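PDB 2DS2: sweet protein mabinlin-2 chain B, which is one chain of a heat-stable 2S seed storage albumin that has sweetness-inducing activity. Local coordinates for residues N12-V17 with C23-Q28. Residues are numbered along the deposited sequence; the frame is centred on the assembly and turned at random.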
loop_
_atom_site.group_PDB
_atom_site.type_symbol
_atom_site.label_atom_id
_atom_site.label_comp_id
_atom_site.label_asym_id
_atom_site.label_seq_id
_atom_site.Cartn_x
_atom_site.Cartn_y
_atom_site.Cartn_z
ATOM N N ASN B 12 1.389 6.893 8.999
ATOM C CA ASN B 12 0.931 8.242 9.317
ATOM C C ASN B 12 0.017 8.771 8.218
ATOM O O ASN B 12 -1.001 9.396 8.503
ATOM C CB ASN B 12 2.104 9.209 9.490
ATOM C CG ASN B 12 2.831 9.019 10.805
ATOM O OD1 ASN B 12 2.227 8.670 11.817
ATOM N ND2 ASN B 12 4.136 9.270 10.801
ATOM N N GLN B 13 0.390 8.510 6.967
ATOM C CA GLN B 13 -0.390 8.960 5.822
ATOM C C GLN B 13 -1.698 8.192 5.715
ATOM O O GLN B 13 -2.754 8.776 5.485
ATOM C CB GLN B 13 0.406 8.773 4.530
ATOM C CG GLN B 13 1.653 9.617 4.447
ATOM C CD GLN B 13 2.387 9.427 3.138
ATOM O OE1 GLN B 13 2.832 8.326 2.820
ATOM N NE2 GLN B 13 2.515 10.501 2.372
ATOM N N LEU B 14 -1.617 6.874 5.878
ATOM C CA LEU B 14 -2.786 6.017 5.784
ATOM C C LEU B 14 -3.842 6.408 6.820
ATOM O O LEU B 14 -5.040 6.234 6.590
ATOM C CB LEU B 14 -2.368 4.550 5.967
ATOM C CG LEU B 14 -3.240 3.469 5.325
ATOM C CD1 LEU B 14 -3.337 3.717 3.823
ATOM C CD2 LEU B 14 -2.635 2.096 5.595
ATOM N N ARG B 15 -3.404 6.951 7.952
ATOM C CA ARG B 15 -4.351 7.353 8.990
ATOM C C ARG B 15 -5.064 8.662 8.681
ATOM O O ARG B 15 -6.041 9.008 9.345
ATOM C CB ARG B 15 -3.651 7.458 10.350
ATOM C CG ARG B 15 -3.172 6.131 10.887
ATOM C CD ARG B 15 -2.636 6.238 12.309
ATOM N NE ARG B 15 -2.032 4.979 12.733
ATOM C CZ ARG B 15 -0.722 4.757 12.808
ATOM N NH1 ARG B 15 0.140 5.715 12.494
ATOM N NH2 ARG B 15 -0.274 3.565 13.177
ATOM N N GLN B 16 -4.591 9.384 7.672
ATOM C CA GLN B 16 -5.212 10.651 7.300
ATOM C C GLN B 16 -6.262 10.515 6.205
ATOM O O GLN B 16 -7.049 11.433 5.981
ATOM C CB GLN B 16 -4.154 11.649 6.845
ATOM C CG GLN B 16 -3.089 11.935 7.879
ATOM C CD GLN B 16 -2.139 13.009 7.411
ATOM O OE1 GLN B 16 -2.545 14.145 7.169
ATOM N NE2 GLN B 16 -0.872 12.656 7.270
ATOM N N VAL B 17 -6.276 9.380 5.514
ATOM C CA VAL B 17 -7.257 9.171 4.456
ATOM C C VAL B 17 -8.566 8.663 5.057
ATOM O O VAL B 17 -8.567 8.023 6.108
ATOM C CB VAL B 17 -6.765 8.141 3.408
ATOM C CG1 VAL B 17 -5.439 8.588 2.812
ATOM C CG2 VAL B 17 -6.635 6.775 4.044
ATOM N N CYS B 23 -8.521 1.016 1.601
ATOM C CA CYS B 23 -8.150 -0.023 0.653
ATOM C C CYS B 23 -7.960 0.523 -0.755
ATOM O O CYS B 23 -7.001 0.162 -1.433
ATOM C CB CYS B 23 -9.162 -1.167 0.677
ATOM S SG CYS B 23 -9.018 -2.177 2.190
ATOM N N PRO B 24 -8.861 1.405 -1.217
ATOM C CA PRO B 24 -8.651 1.926 -2.568
ATOM C C PRO B 24 -7.311 2.657 -2.761
ATOM O O PRO B 24 -6.700 2.540 -3.825
ATOM C CB PRO B 24 -9.872 2.823 -2.806
ATOM C CG PRO B 24 -10.503 3.000 -1.452
ATOM C CD PRO B 24 -10.215 1.721 -0.735
ATOM N N VAL B 25 -6.839 3.391 -1.756
ATOM C CA VAL B 25 -5.550 4.069 -1.929
ATOM C C VAL B 25 -4.400 3.071 -1.853
ATOM O O VAL B 25 -3.370 3.265 -2.497
ATOM C CB VAL B 25 -5.305 5.208 -0.901
ATOM C CG1 VAL B 25 -6.434 6.229 -0.980
ATOM C CG2 VAL B 25 -5.146 4.643 0.504
ATOM N N LEU B 26 -4.568 2.004 -1.074
ATOM C CA LEU B 26 -3.522 0.991 -0.977
ATOM C C LEU B 26 -3.445 0.212 -2.284
ATOM O O LEU B 26 -2.368 -0.220 -2.703
ATOM C CB LEU B 26 -3.788 0.042 0.204
ATOM C CG LEU B 26 -3.386 0.626 1.565
ATOM C CD1 LEU B 26 -3.832 -0.295 2.709
ATOM C CD2 LEU B 26 -1.876 0.792 1.592
ATOM N N ARG B 27 -4.590 0.017 -2.930
ATOM C CA ARG B 27 -4.597 -0.681 -4.208
ATOM C C ARG B 27 -3.785 0.170 -5.193
ATOM O O ARG B 27 -2.987 -0.352 -5.972
ATOM C CB ARG B 27 -6.029 -0.829 -4.719
ATOM C CG ARG B 27 -6.159 -1.625 -6.009
ATOM C CD ARG B 27 -5.799 -3.083 -5.787
ATOM N NE ARG B 27 -6.228 -3.927 -6.897
ATOM C CZ ARG B 27 -5.815 -3.780 -8.151
ATOM N NH1 ARG B 27 -4.959 -2.817 -8.461
ATOM N NH2 ARG B 27 -6.259 -4.597 -9.097
ATOM N N GLN B 28 -3.992 1.484 -5.138
ATOM C CA GLN B 28 -3.287 2.400 -6.030
ATOM C C GLN B 28 -1.801 2.460 -5.714
ATOM O O GLN B 28 -0.973 2.614 -6.616
ATOM C CB GLN B 28 -3.897 3.802 -5.950
ATOM C CG GLN B 28 -5.327 3.862 -6.468
ATOM C CD GLN B 28 -5.433 3.495 -7.939
ATOM O OE1 GLN B 28 -6.476 3.025 -8.400
ATOM N NE2 GLN B 28 -4.357 3.720 -8.688
#
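V25 and L26, consecutive residues of helix 22-36, meet L14 of helix 6-14 and V17 in the chain that follows. The contact is wholly apolar: no hydrogen bond crosses between 12-17 and 23-28, and the buried surface, both sides summed, is a modest 160 Å². C23, at the start of 23-28, turns its CB away from 12-17, and its sulfur is tied to C67 in a disulfide. V25 comes next and points its CB toward the other segment. Its CG2 lies 3.9 Å from L14 CD1, while the gap from the same CG2 to V17 CG2 is 4.4 Å, so one methyl serves both partners, the second more loosely. V17 and V25 also have the nearest CA atoms across the segments, 8.3 Å apart. L26 follows, its side chain crossing that of L14 at about a right angle. The branch carbon CG of L26 sits 3.8 Å from L14 CD1, and L26 CD1 is 3.9 Å from L14 CD2. With CG anti to the backbone N (chi1 -154°), the L14 side chain reaches across with both methyls, CD1 touching V25 and L26 together. Both leucines also touch L55 of helix 42-58, and L26 touches F69 as well. With L26 cut back to an alanine, L14 would probably lose the partner of CD2 and much of the cover on CD1, and a gap is likely to open toward L55. All four touching residues are buried; L14 and L26 carry the contact onto helix 42-58, while V17 and V25 close the side toward the loop after helix 6-14, an apolar interior consistent with this chain's part of the disulfide-linked, all-helical fold of the 2S albumins in the prolamin clan.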